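Local coordinates for protein BauA (Acinetobacter baumannii, PDB 6HCP) that takes up iron across the outer membrane as the ferric preacinetobactin receptor, probably a TonB-dependent siderophore transporter, at residues A498-E503 against L549-S554; S537-P542 against K590-G595; D300-Y305 against A350-K355; V49-S54 against G424-L429. One frame throughout, in Å; residues are numbered along the deposited sequence.

Interaction 1. Residues A498-E503 against L549-S554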
loop_
_atom_site.group_PDB
_atom_site.type_symbol
_atom_site.label_atom_id
_atom_site.label_comp_id
_atom_site.label_asym_id
_atom_site.label_seq_id
_atom_site.Cartn_x
_atom_site.Cartn_y
_atom_site.Cartn_z
ATOM N N ALA A 498 -7.675 -34.487 -46.188
ATOM C CA ALA A 498 -8.027 -33.436 -47.159
ATOM C C ALA A 498 -8.123 -34.018 -48.578
ATOM O O ALA A 498 -7.624 -35.093 -48.829
ATOM C CB ALA A 498 -6.995 -32.335 -47.086
ATOM N N SER A 499 -8.734 -33.265 -49.496
ATOM C CA SER A 499 -8.733 -33.598 -50.927
ATOM C C SER A 499 -7.311 -33.513 -51.491
ATOM O O SER A 499 -7.019 -34.083 -52.544
ATOM C CB SER A 499 -9.658 -32.696 -51.678
ATOM O OG SER A 499 -9.181 -31.357 -51.692
ATOM N N ASN A 500 -6.472 -32.688 -50.848
ATOM C CA ASN A 500 -5.110 -32.411 -51.301
ATOM C C ASN A 500 -4.148 -32.886 -50.223
ATOM O O ASN A 500 -3.336 -32.100 -49.712
ATOM C CB ASN A 500 -4.898 -30.927 -51.618
ATOM C CG ASN A 500 -5.308 -29.990 -50.496
ATOM O OD1 ASN A 500 -6.233 -30.277 -49.729
ATOM N ND2 ASN A 500 -4.728 -28.795 -50.480
ATOM N N PRO A 501 -4.236 -34.166 -49.799
ATOM C CA PRO A 501 -3.500 -34.628 -48.625
ATOM C C PRO A 501 -1.986 -34.464 -48.791
ATOM O O PRO A 501 -1.444 -34.768 -49.838
ATOM C CB PRO A 501 -3.868 -36.127 -48.535
ATOM C CG PRO A 501 -4.161 -36.518 -49.961
ATOM C CD PRO A 501 -4.813 -35.289 -50.564
ATOM N N GLY A 502 -1.330 -33.933 -47.762
ATOM C CA GLY A 502 0.109 -33.854 -47.703
ATOM C C GLY A 502 0.676 -32.670 -48.487
ATOM O O GLY A 502 1.865 -32.462 -48.465
ATOM N N GLU A 503 -0.174 -31.861 -49.121
ATOM C CA GLU A 503 0.312 -30.659 -49.815
ATOM C C GLU A 503 0.956 -29.726 -48.781
ATOM O O GLU A 503 0.348 -29.437 -47.740
ATOM C CB GLU A 503 -0.805 -29.932 -50.557
ATOM C CG GLU A 503 -0.314 -28.670 -51.252
ATOM C CD GLU A 503 -1.323 -27.927 -52.104
ATOM O OE1 GLU A 503 -2.502 -28.348 -52.168
ATOM O OE2 GLU A 503 -0.903 -26.960 -52.762
ATOM N N LEU A 549 -14.264 -34.441 -51.104
ATOM C CA LEU A 549 -13.525 -34.266 -49.843
ATOM C C LEU A 549 -13.300 -32.778 -49.584
ATOM O O LEU A 549 -13.078 -31.998 -50.515
ATOM C CB LEU A 549 -12.191 -35.002 -49.915
ATOM C CG LEU A 549 -12.233 -36.526 -49.839
ATOM C CD1 LEU A 549 -10.899 -37.099 -50.283
ATOM C CD2 LEU A 549 -12.578 -36.999 -48.438
ATOM N N PRO A 550 -13.225 -32.365 -48.296
ATOM C CA PRO A 550 -12.867 -30.984 -47.958
ATOM C C PRO A 550 -11.429 -30.680 -48.425
ATOM O O PRO A 550 -10.587 -31.569 -48.421
ATOM C CB PRO A 550 -12.939 -30.978 -46.413
ATOM C CG PRO A 550 -12.502 -32.399 -46.043
ATOM C CD PRO A 550 -13.112 -33.265 -47.131
ATOM N N THR A 551 -11.183 -29.426 -48.815
ATOM C CA THR A 551 -9.903 -29.003 -49.350
ATOM C C THR A 551 -9.198 -28.063 -48.356
ATOM O O THR A 551 -9.811 -27.152 -47.818
ATOM C CB THR A 551 -10.104 -28.334 -50.713
ATOM O OG1 THR A 551 -10.865 -29.237 -51.528
ATOM C CG2 THR A 551 -8.797 -27.957 -51.383
ATOM N N PHE A 552 -7.916 -28.323 -48.113
ATOM C CA PHE A 552 -7.051 -27.475 -47.282
ATOM C C PHE A 552 -6.618 -26.243 -48.084
ATOM O O PHE A 552 -6.092 -26.373 -49.205
ATOM C CB PHE A 552 -5.864 -28.288 -46.787
ATOM C CG PHE A 552 -5.087 -27.667 -45.651
ATOM C CD1 PHE A 552 -5.638 -27.588 -44.380
ATOM C CD2 PHE A 552 -3.806 -27.165 -45.850
ATOM C CE1 PHE A 552 -4.925 -27.029 -43.336
ATOM C CE2 PHE A 552 -3.087 -26.610 -44.799
ATOM C CZ PHE A 552 -3.646 -26.550 -43.540
ATOM N N VAL A 553 -6.945 -25.052 -47.562
ATOM C CA VAL A 553 -6.779 -23.800 -48.292
ATOM C C VAL A 553 -5.991 -22.794 -47.443
ATOM O O VAL A 553 -5.946 -22.909 -46.228
ATOM C CB VAL A 553 -8.128 -23.209 -48.738
ATOM C CG1 VAL A 553 -8.810 -24.091 -49.764
ATOM C CG2 VAL A 553 -9.055 -22.921 -47.562
ATOM N N SER A 554 -5.386 -21.809 -48.122
ATOM C CA SER A 554 -4.583 -20.748 -47.489
ATOM C C SER A 554 -5.336 -19.422 -47.610
ATOM O O SER A 554 -4.715 -18.382 -47.652
ATOM C CB SER A 554 -3.212 -20.687 -48.112
ATOM O OG SER A 554 -3.328 -20.447 -49.510
#
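N500 turns its amide onto F552 because CG is tucked between the backbone N and the carbonyl carbon (chi1 52°). S499 takes a similar first torsion (68°), which carries OG toward T551. The amide of N500 bridges the N-H and the C=O of F552, as a neighbouring strand would. Its OD1 accepts F552 N at 3.0 Å. Its ND2 donates a hydrogen bond to F552 O at 3.1 Å, in the carbonyl plane and on a lone pair. ND2 also donates to E503 OE1 at 2.8 Å, almost straight (174°). The bonds at OD1 and ND2 together fix the rotation of the amide. S499 adds a backbone bond, from its N to P550 O at 2.7 Å. T551 OG1 is hydrogen-bonded to K544 O; S499 OG lies 2.7 Å from T551 OG1. A498 CB packs 4.2 Å from F552 CB. The F552 ring turns away from the loop segment and meets the F505 ring. The other backbone edge of the strand is used as well, for T551 bonds to D541 and V553 to Y539. N500 to E503 form a type II beta turn with G502 at positive phi. This is a turn-bearing loop pinned by an asparagine to the edge of a long beta-barrel strand.

Interaction 2. Residues S537-P542 against K590-G595. With EDO (1,2-ethanediol), chain E.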
loop_
_atom_site.group_PDB
_atom_site.type_symbol
_atom_site.label_atom_id
_atom_site.label_comp_id
_atom_site.label_asym_id
_atom_site.label_seq_id
_atom_site.Cartn_x
_atom_site.Cartn_y
_atom_site.Cartn_z
ATOM N N SER A 537 -3.896 -17.275 -43.094
ATOM C CA SER A 537 -3.939 -18.499 -42.339
ATOM C C SER A 537 -4.573 -19.585 -43.218
ATOM O O SER A 537 -5.232 -19.306 -44.211
ATOM C CB SER A 537 -4.711 -18.333 -41.028
ATOM O OG SER A 537 -6.079 -18.031 -41.297
ATOM N N SER A 538 -4.319 -20.828 -42.824
ATOM C CA SER A 538 -4.718 -21.999 -43.604
ATOM C C SER A 538 -5.692 -22.845 -42.777
ATOM O O SER A 538 -5.565 -22.896 -41.577
ATOM C CB SER A 538 -3.504 -22.781 -44.010
ATOM O OG SER A 538 -2.679 -22.039 -44.906
ATOM N N TYR A 539 -6.635 -23.516 -43.443
ATOM C CA TYR A 539 -7.564 -24.410 -42.759
ATOM C C TYR A 539 -8.230 -25.364 -43.763
ATOM O O TYR A 539 -8.216 -25.133 -44.965
ATOM C CB TYR A 539 -8.605 -23.579 -42.004
ATOM C CG TYR A 539 -9.355 -22.605 -42.866
ATOM C CD1 TYR A 539 -10.442 -23.031 -43.605
ATOM C CD2 TYR A 539 -9.044 -21.257 -42.908
ATOM C CE1 TYR A 539 -11.110 -22.190 -44.472
ATOM C CE2 TYR A 539 -9.736 -20.387 -43.738
ATOM C CZ TYR A 539 -10.761 -20.858 -44.537
ATOM O OH TYR A 539 -11.466 -20.055 -45.391
ATOM N N LEU A 540 -8.895 -26.384 -43.224
ATOM C CA LEU A 540 -9.693 -27.347 -43.975
ATOM C C LEU A 540 -11.082 -26.767 -44.233
ATOM O O LEU A 540 -11.769 -26.415 -43.292
ATOM C CB LEU A 540 -9.743 -28.616 -43.122
ATOM C CG LEU A 540 -10.121 -29.911 -43.831
ATOM C CD1 LEU A 540 -9.278 -30.125 -45.085
ATOM C CD2 LEU A 540 -9.971 -31.096 -42.879
ATOM N N ASP A 541 -11.412 -26.515 -45.509
ATOM C CA ASP A 541 -12.650 -25.878 -45.938
ATOM C C ASP A 541 -13.683 -26.927 -46.383
ATOM O O ASP A 541 -13.613 -27.448 -47.497
ATOM C CB ASP A 541 -12.365 -24.868 -47.054
ATOM C CG ASP A 541 -13.580 -24.064 -47.492
ATOM O OD1 ASP A 541 -14.675 -24.315 -46.945
ATOM O OD2 ASP A 541 -13.445 -23.260 -48.439
ATOM N N PRO A 542 -14.770 -27.161 -45.609
ATOM C CA PRO A 542 -15.755 -28.183 -45.977
ATOM C C PRO A 542 -16.701 -27.756 -47.112
ATOM O O PRO A 542 -17.382 -28.603 -47.692
ATOM C CB PRO A 542 -16.515 -28.443 -44.666
ATOM C CG PRO A 542 -16.360 -27.161 -43.885
ATOM C CD PRO A 542 -14.984 -26.639 -44.249
ATOM N N LYS A 590 -11.290 -13.139 -43.041
ATOM C CA LYS A 590 -11.697 -14.395 -43.675
ATOM C C LYS A 590 -11.371 -15.558 -42.744
ATOM O O LYS A 590 -10.222 -15.757 -42.372
ATOM C CB LYS A 590 -11.010 -14.552 -45.035
ATOM C CG LYS A 590 -11.229 -13.386 -45.989
ATOM C CD LYS A 590 -10.282 -13.356 -47.172
ATOM C CE LYS A 590 -10.207 -11.998 -47.838
ATOM N NZ LYS A 590 -9.141 -11.966 -48.867
ATOM N N THR A 591 -12.406 -16.327 -42.400
ATOM C CA THR A 591 -12.333 -17.403 -41.431
ATOM C C THR A 591 -13.056 -18.633 -41.989
ATOM O O THR A 591 -13.877 -18.524 -42.872
ATOM C CB THR A 591 -12.943 -16.968 -40.085
ATOM O OG1 THR A 591 -14.358 -16.821 -40.250
ATOM C CG2 THR A 591 -12.347 -15.675 -39.567
ATOM N N LYS A 592 -12.719 -19.793 -41.443
ATOM C CA LYS A 592 -13.330 -21.080 -41.811
ATOM C C LYS A 592 -14.867 -21.002 -41.776
ATOM O O LYS A 592 -15.460 -20.595 -40.773
ATOM C CB LYS A 592 -12.825 -22.165 -40.864
ATOM C CG LYS A 592 -13.294 -23.569 -41.217
ATOM C CD LYS A 592 -12.816 -24.626 -40.259
ATOM C CE LYS A 592 -13.404 -25.987 -40.582
ATOM N NZ LYS A 592 -12.549 -27.088 -40.082
ATOM N N SER A 593 -15.471 -21.249 -42.946
ATOM C CA SER A 593 -16.922 -21.257 -43.191
ATOM C C SER A 593 -17.539 -19.869 -43.025
ATOM O O SER A 593 -18.747 -19.765 -42.932
ATOM C CB SER A 593 -17.634 -22.247 -42.306
ATOM O OG SER A 593 -17.082 -23.544 -42.462
ATOM N N GLY A 594 -16.713 -18.819 -42.904
ATOM C CA GLY A 594 -17.241 -17.473 -42.755
ATOM C C GLY A 594 -17.751 -17.179 -41.343
ATOM O O GLY A 594 -18.171 -16.058 -41.059
ATOM N N GLY A 595 -17.649 -18.156 -40.447
ATOM C CA GLY A 595 -18.320 -18.084 -39.132
ATOM C C GLY A 595 -17.900 -16.871 -38.298
ATOM O O GLY A 595 -18.725 -16.233 -37.653
HETATM C C1 EDO E . -7.088 -15.696 -39.050
HETATM O O1 EDO E . -6.334 -15.733 -40.261
HETATM C C2 EDO E . -8.543 -15.584 -39.477
HETATM O O2 EDO E . -8.943 -16.850 -40.006
#
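K592 and Y539 carry most of this contact, with P542 at its margin. K592 lies over one face of the Y539 ring, its CA 3.6 Å from Y539 CE1 and offset toward the rim. Its CB sits 4.0 Å from the ring centroid and only 18° off the normal, a CH-pi contact over the face. The lysine chain then leaves the ring. With CG anti to the backbone N (chi1 -175°) and the rest extended, it runs on to the backbone of L540. There K592 CE comes within 3.2 Å of L540 O. The same CE is 4.0 Å from P542 CD, and the two side chains cross at about a right angle. S593 OG completes this end, 4.0 Å from P542 CG. At the other end an ethanediol molecule, probably from the crystallisation liquor, bridges the segments. Its O2 donates to K590 O at 2.9 Å, and its O1 shares a hydrogen bond with S537 OG. The loop holds its own shape through G594 N to T591 O, and T591 OG1 bonds to D597. The chemistry is thus that of a long cationic side chain. Its aliphatic part lies on the aromatic ring through the CH-pi contact, and its charged end beside L540 O probably adds an electrostatic attraction.

Interaction 3. Residues D300-Y305 against A350-K355. With C8E ((hydroxyethyloxy)tri(ethyloxy)octane), chain B; C8E ((hydroxyethyloxy)tri(ethyloxy)octane), chain C.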
loop_
_atom_site.group_PDB
_atom_site.type_symbol
_atom_site.label_atom_id
_atom_site.label_comp_id
_atom_site.label_asym_id
_atom_site.label_seq_id
_atom_site.Cartn_x
_atom_site.Cartn_y
_atom_site.Cartn_z
ATOM N N ASP A 300 36.621 2.232 -49.632
ATOM C CA ASP A 300 35.522 3.014 -49.073
ATOM C C ASP A 300 34.227 2.749 -49.863
ATOM O O ASP A 300 33.178 3.286 -49.522
ATOM C CB ASP A 300 35.854 4.509 -49.036
ATOM C CG ASP A 300 36.310 5.072 -50.370
ATOM O OD1 ASP A 300 35.857 4.557 -51.417
ATOM O OD2 ASP A 300 37.164 5.987 -50.353
ATOM N N GLN A 301 34.288 1.908 -50.906
ATOM C CA GLN A 301 33.119 1.673 -51.760
ATOM C C GLN A 301 32.636 0.211 -51.691
ATOM O O GLN A 301 31.669 -0.145 -52.362
ATOM C CB GLN A 301 33.451 2.058 -53.204
ATOM C CG GLN A 301 33.573 3.559 -53.409
ATOM C CD GLN A 301 33.082 3.951 -54.780
ATOM O OE1 GLN A 301 33.398 3.308 -55.778
ATOM N NE2 GLN A 301 32.266 4.990 -54.832
ATOM N N LEU A 302 33.382 -0.655 -51.002
ATOM C CA LEU A 302 33.087 -2.075 -50.968
ATOM C C LEU A 302 33.602 -2.672 -49.662
ATOM O O LEU A 302 34.797 -2.537 -49.311
ATOM C CB LEU A 302 33.756 -2.781 -52.153
ATOM C CG LEU A 302 33.510 -4.287 -52.215
ATOM C CD1 LEU A 302 32.042 -4.571 -52.519
ATOM C CD2 LEU A 302 34.418 -4.943 -53.245
ATOM N N MET A 303 32.732 -3.450 -49.017
ATOM C CA MET A 303 33.100 -4.179 -47.811
ATOM C C MET A 303 32.419 -5.549 -47.826
ATOM O O MET A 303 31.360 -5.712 -48.420
ATOM C CB MET A 303 32.702 -3.385 -46.557
ATOM C CG MET A 303 31.226 -3.442 -46.234
ATOM S SD MET A 303 30.898 -4.331 -44.686
ATOM C CE MET A 303 31.790 -3.267 -43.556
ATOM N N ALA A 304 33.075 -6.534 -47.218
ATOM C CA ALA A 304 32.491 -7.839 -46.997
ATOM C C ALA A 304 32.241 -8.015 -45.500
ATOM O O ALA A 304 32.981 -7.476 -44.674
ATOM C CB ALA A 304 33.386 -8.932 -47.519
ATOM N N TYR A 305 31.304 -8.908 -45.178
ATOM C CA TYR A 305 31.059 -9.298 -43.804
ATOM C C TYR A 305 30.602 -10.753 -43.775
ATOM O O TYR A 305 30.072 -11.275 -44.750
ATOM C CB TYR A 305 30.035 -8.366 -43.152
ATOM C CG TYR A 305 28.609 -8.608 -43.595
ATOM C CD1 TYR A 305 27.810 -9.527 -42.940
ATOM C CD2 TYR A 305 28.053 -7.914 -44.650
ATOM C CE1 TYR A 305 26.515 -9.785 -43.357
ATOM C CE2 TYR A 305 26.745 -8.131 -45.058
ATOM C CZ TYR A 305 25.969 -9.067 -44.400
ATOM O OH TYR A 305 24.681 -9.302 -44.785
ATOM N N ALA A 350 26.187 -13.783 -44.453
ATOM C CA ALA A 350 27.393 -13.224 -45.088
ATOM C C ALA A 350 26.989 -12.431 -46.327
ATOM O O ALA A 350 26.016 -12.757 -47.001
ATOM C CB ALA A 350 28.354 -14.335 -45.435
ATOM N N GLY A 351 27.750 -11.376 -46.630
ATOM C CA GLY A 351 27.437 -10.583 -47.784
ATOM C C GLY A 351 28.466 -9.502 -48.063
ATOM O O GLY A 351 29.563 -9.495 -47.514
ATOM N N PHE A 352 28.043 -8.586 -48.927
ATOM C CA PHE A 352 28.806 -7.463 -49.343
ATOM C C PHE A 352 27.919 -6.238 -49.216
ATOM O O PHE A 352 26.715 -6.311 -49.468
ATOM C CB PHE A 352 29.262 -7.611 -50.799
ATOM C CG PHE A 352 30.251 -8.728 -51.029
ATOM C CD1 PHE A 352 31.610 -8.518 -50.872
ATOM C CD2 PHE A 352 29.817 -9.996 -51.370
ATOM C CE1 PHE A 352 32.518 -9.552 -51.055
ATOM C CE2 PHE A 352 30.724 -11.033 -51.530
ATOM C CZ PHE A 352 32.068 -10.817 -51.337
ATOM N N LYS A 353 28.563 -5.095 -48.981
ATOM C CA LYS A 353 27.920 -3.807 -49.047
ATOM C C LYS A 353 28.817 -2.884 -49.874
ATOM O O LYS A 353 30.030 -2.962 -49.758
ATOM C CB LYS A 353 27.740 -3.198 -47.651
ATOM C CG LYS A 353 26.917 -4.019 -46.674
ATOM C CD LYS A 353 26.759 -3.389 -45.294
ATOM C CE LYS A 353 25.884 -4.234 -44.389
ATOM N NZ LYS A 353 25.562 -3.545 -43.117
ATOM N N GLY A 354 28.212 -1.931 -50.571
ATOM C CA GLY A 354 28.993 -1.018 -51.386
ATOM C C GLY A 354 28.263 0.268 -51.682
ATOM O O GLY A 354 27.092 0.416 -51.349
ATOM N N LYS A 355 28.942 1.144 -52.440
ATOM C CA LYS A 355 28.414 2.432 -52.830
ATOM C C LYS A 355 28.911 2.792 -54.234
ATOM O O LYS A 355 30.009 2.379 -54.625
ATOM C CB LYS A 355 28.883 3.516 -51.861
ATOM C CG LYS A 355 28.453 3.323 -50.417
ATOM C CD LYS A 355 28.993 4.387 -49.485
ATOM C CE LYS A 355 28.698 4.054 -48.039
ATOM N NZ LYS A 355 29.228 5.089 -47.124
HETATM C C1 C8E B . 21.354 -12.151 -54.456
HETATM C C2 C8E B . 22.862 -12.193 -54.377
HETATM C C3 C8E B . 23.378 -12.974 -53.176
HETATM C C4 C8E B . 24.755 -12.477 -52.716
HETATM C C5 C8E B . 25.456 -13.488 -51.810
HETATM C C6 C8E B . 26.667 -12.918 -51.102
HETATM C C7 C8E B . 27.379 -14.027 -50.331
HETATM C C8 C8E B . 28.896 -13.903 -50.406
HETATM O O9 C8E B . 29.539 -14.221 -49.166
HETATM C C10 C8E B . 30.588 -13.292 -48.877
HETATM C C11 C8E B . 31.609 -13.912 -47.951
HETATM O O12 C8E B . 32.227 -12.842 -47.255
HETATM C C1 C8E C . 39.152 -4.571 -54.398
HETATM C C2 C8E C . 38.262 -5.492 -55.217
HETATM C C3 C8E C . 38.178 -6.919 -54.665
HETATM C C4 C8E C . 37.004 -7.723 -55.254
HETATM C C5 C8E C . 36.401 -8.725 -54.257
HETATM C C6 C8E C . 35.117 -9.416 -54.755
HETATM C C7 C8E C . 33.909 -8.472 -54.797
HETATM C C8 C8E C . 32.559 -9.185 -54.968
HETATM O O9 C8E C . 31.438 -8.275 -55.074
HETATM C C10 C8E C . 30.193 -8.998 -55.152
HETATM C C11 C8E C . 28.975 -8.084 -55.192
HETATM O O12 C8E C . 27.753 -8.827 -55.368
HETATM C C13 C8E C . 26.850 -8.207 -56.295
HETATM C C14 C8E C . 25.408 -8.598 -55.999
HETATM O O15 C8E C . 24.597 -8.494 -57.177
HETATM C C16 C8E C . 23.678 -9.589 -57.344
HETATM C C17 C8E C . 23.089 -9.626 -58.761
HETATM O O18 C8E C . 22.111 -10.670 -58.955
HETATM C C19 C8E C . 22.661 -11.995 -59.067
HETATM C C20 C8E C . 21.649 -12.994 -59.632
HETATM O O21 C8E C . 21.823 -14.294 -59.046
#
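M303 and K353 form an antiparallel hydrogen-bonded pair, at the point where two neighbouring strands of the transmembrane beta-barrel run side by side. M303 N meets K353 O at 2.8 Å, and K353 N returns a bond to M303 O. The Y305 and G351 pair repeats this doubly bonded pattern. L302 with G354 and A304 with F352 are the non-hydrogen-bonded pairs. K355 N adds a bond to Q301 O, with the donor above the carbonyl plane.

F352 lies on the barrel face shared with L302 and A304. Its CB is 3.7 Å from M303 O. The first torsion (-67°) sets CG anti to the carbonyl carbon, near the same M303 O. CD1 then reaches A304 CB at 3.8 Å, and CE1 touches the same methyl at 3.7 Å. CD2 lies near C10 of one detergent molecule (chain C). On the far side of the ring, CE2 meets C10 of a second detergent (chain B) at 3.5 Å. CZ touches that C10 too, and also C8 of the chain C detergent, which lies over one ring face near its rim. The barrel face that carries L302, A304 and F352 is lined by detergent, consistent with the lipid-facing side of the barrel.

M303, K353 and Y305 point to the opposite face, where M303 and K353 lie side by side. The Y305 ring lies across the G351 backbone, and its OH bonds to D349. G351 N sits 3.6 Å above the ring plane, over its centre, and G351 CA makes a CH-pi contact 4.2 Å from the ring centroid.

Interaction 4. Residues V49-S54 against G424-L429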
loop_
_atom_site.group_PDB
_atom_site.type_symbol
_atom_site.label_atom_id
_atom_site.label_comp_id
_atom_site.label_asym_id
_atom_site.label_seq_id
_atom_site.Cartn_x
_atom_site.Cartn_y
_atom_site.Cartn_z
ATOM N N VAL A 49 18.740 -1.797 -39.263
ATOM C CA VAL A 49 17.548 -1.997 -40.071
ATOM C C VAL A 49 17.735 -3.242 -40.946
ATOM O O VAL A 49 17.948 -3.159 -42.168
ATOM C CB VAL A 49 17.236 -0.723 -40.863
ATOM C CG1 VAL A 49 15.928 -0.831 -41.634
ATOM C CG2 VAL A 49 17.201 0.478 -39.934
ATOM N N GLY A 50 17.764 -4.394 -40.274
ATOM C CA GLY A 50 18.171 -5.659 -40.875
ATOM C C GLY A 50 19.443 -5.486 -41.684
ATOM O O GLY A 50 20.386 -4.817 -41.229
ATOM N N PHE A 51 19.494 -6.067 -42.893
ATOM C CA PHE A 51 20.767 -6.089 -43.640
ATOM C C PHE A 51 21.099 -4.709 -44.247
ATOM O O PHE A 51 22.196 -4.542 -44.780
ATOM C CB PHE A 51 20.780 -7.247 -44.654
ATOM C CG PHE A 51 20.100 -7.033 -45.984
ATOM C CD1 PHE A 51 18.973 -6.246 -46.116
ATOM C CD2 PHE A 51 20.556 -7.708 -47.106
ATOM C CE1 PHE A 51 18.309 -6.125 -47.329
ATOM C CE2 PHE A 51 19.897 -7.587 -48.319
ATOM C CZ PHE A 51 18.764 -6.810 -48.428
ATOM N N LEU A 52 20.224 -3.707 -44.112
ATOM C CA LEU A 52 20.585 -2.335 -44.501
ATOM C C LEU A 52 21.588 -1.742 -43.493
ATOM O O LEU A 52 22.215 -0.736 -43.777
ATOM C CB LEU A 52 19.350 -1.437 -44.599
ATOM C CG LEU A 52 18.232 -1.908 -45.527
ATOM C CD1 LEU A 52 17.050 -0.947 -45.472
ATOM C CD2 LEU A 52 18.742 -2.057 -46.954
ATOM N N GLY A 53 21.760 -2.397 -42.342
ATOM C CA GLY A 53 22.670 -1.965 -41.297
ATOM C C GLY A 53 22.174 -0.731 -40.539
ATOM O O GLY A 53 20.971 -0.427 -40.477
ATOM N N SER A 54 23.120 -0.037 -39.909
ATOM C CA SER A 54 22.805 1.048 -38.998
ATOM C C SER A 54 22.226 2.246 -39.754
ATOM O O SER A 54 22.804 2.750 -40.690
ATOM C CB SER A 54 24.027 1.433 -38.192
ATOM O OG SER A 54 23.744 2.569 -37.393
ATOM N N GLY A 424 19.445 -12.231 -50.622
ATOM C CA GLY A 424 18.785 -10.970 -50.712
ATOM C C GLY A 424 19.662 -9.880 -51.306
ATOM O O GLY A 424 20.891 -9.967 -51.298
ATOM N N LEU A 425 18.993 -8.870 -51.871
ATOM C CA LEU A 425 19.648 -7.729 -52.499
ATOM C C LEU A 425 18.781 -6.497 -52.258
ATOM O O LEU A 425 17.570 -6.547 -52.454
ATOM C CB LEU A 425 19.817 -8.012 -53.999
ATOM C CG LEU A 425 20.428 -6.895 -54.845
ATOM C CD1 LEU A 425 21.880 -6.640 -54.449
ATOM C CD2 LEU A 425 20.348 -7.248 -56.317
ATOM N N ALA A 426 19.427 -5.369 -51.917
ATOM C CA ALA A 426 18.736 -4.099 -51.842
ATOM C C ALA A 426 19.673 -2.951 -52.236
ATOM O O ALA A 426 20.872 -3.032 -52.053
ATOM C CB ALA A 426 18.165 -3.854 -50.461
ATOM N N ASP A 427 19.052 -1.897 -52.760
ATOM C CA ASP A 427 19.731 -0.655 -53.083
ATOM C C ASP A 427 18.907 0.492 -52.515
ATOM O O ASP A 427 17.676 0.508 -52.663
ATOM C CB ASP A 427 19.883 -0.490 -54.598
ATOM C CG ASP A 427 20.744 0.698 -55.038
ATOM O OD1 ASP A 427 21.578 1.174 -54.221
ATOM O OD2 ASP A 427 20.661 1.055 -56.246
ATOM N N THR A 428 19.604 1.446 -51.885
ATOM C CA THR A 428 19.008 2.696 -51.481
ATOM C C THR A 428 19.586 3.803 -52.378
ATOM O O THR A 428 20.786 4.024 -52.380
ATOM C CB THR A 428 19.259 3.018 -49.998
ATOM O OG1 THR A 428 18.704 2.001 -49.162
ATOM C CG2 THR A 428 18.655 4.346 -49.599
ATOM N N LEU A 429 18.703 4.428 -53.157
ATOM C CA LEU A 429 19.019 5.518 -54.040
ATOM C C LEU A 429 18.694 6.822 -53.309
ATOM O O LEU A 429 17.530 7.029 -52.959
ATOM C CB LEU A 429 18.180 5.397 -55.312
ATOM C CG LEU A 429 18.455 4.191 -56.207
ATOM C CD1 LEU A 429 17.807 2.930 -55.654
ATOM C CD2 LEU A 429 17.924 4.449 -57.595
#
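G424 meets the F51 ring first. The ring presents its edge to the strand, with G424 O and L425 N lying in its plane. F51 CE2 is 3.8 Å from G424 C and 3.9 Å from L425 N. G424 has no side chain, and the ring edge comes close against the bare backbone. At L425 the CB points away from F51, and the side chain lies near a bound detergent, consistent with the outer surface of the barrel. Only its backbone takes part, with L425 C 3.8 Å from F51 CZ.

A426 is the centre of the contact. Its CB points back toward F51 and L52. It touches F51 CZ at 3.6 Å, approaching the ring obliquely. F51 holds its CG between the backbone N and the carbonyl carbon (chi1 82°), and from there the ring extends out to the strand. L52 CD2 rests 4.0 Å from the same A426 methyl. D427 again points away and is hydrogen-bonded to H363. T428 turns inward, and its OG1 bonds to T439 OG1 on the adjoining strand.

F51 and L52 form a short 3-10 turn, with L52 N bonded to V49 O at 3.0 Å. The plug fills the barrel in TonB-dependent receptors, and here it meets the wall. The F51 ring also packs on V366 and N368 of strand 361-381 and makes a cation-pi contact with R443. The F51 backbone bonds to L148 of helix 146-149, and V49 and L52 lean on that residue too, so the turn lies between the plug helix and the inner barrel wall.

In the fold
From the N terminus, interaction 4 opens first, at 49-54, and closes only at 424-429. It ties the plug side of the chain to the inner wall of the barrel. Interaction 3 (300-305 with 350-355) falls wholly within that long loop and joins adjacent strands. The two touch where K353 comes up against F51 and G53. Later in the chain, interactions 1 and 2 cross. 498-503 opens, then 537-542, before 549-554 closes the first and 590-595 the second. They share the neighbouring strands 524-541 and 549-569, and link two loops to that pair. Their centres lie about 37 to 46 Å from those of interactions 3 and 4.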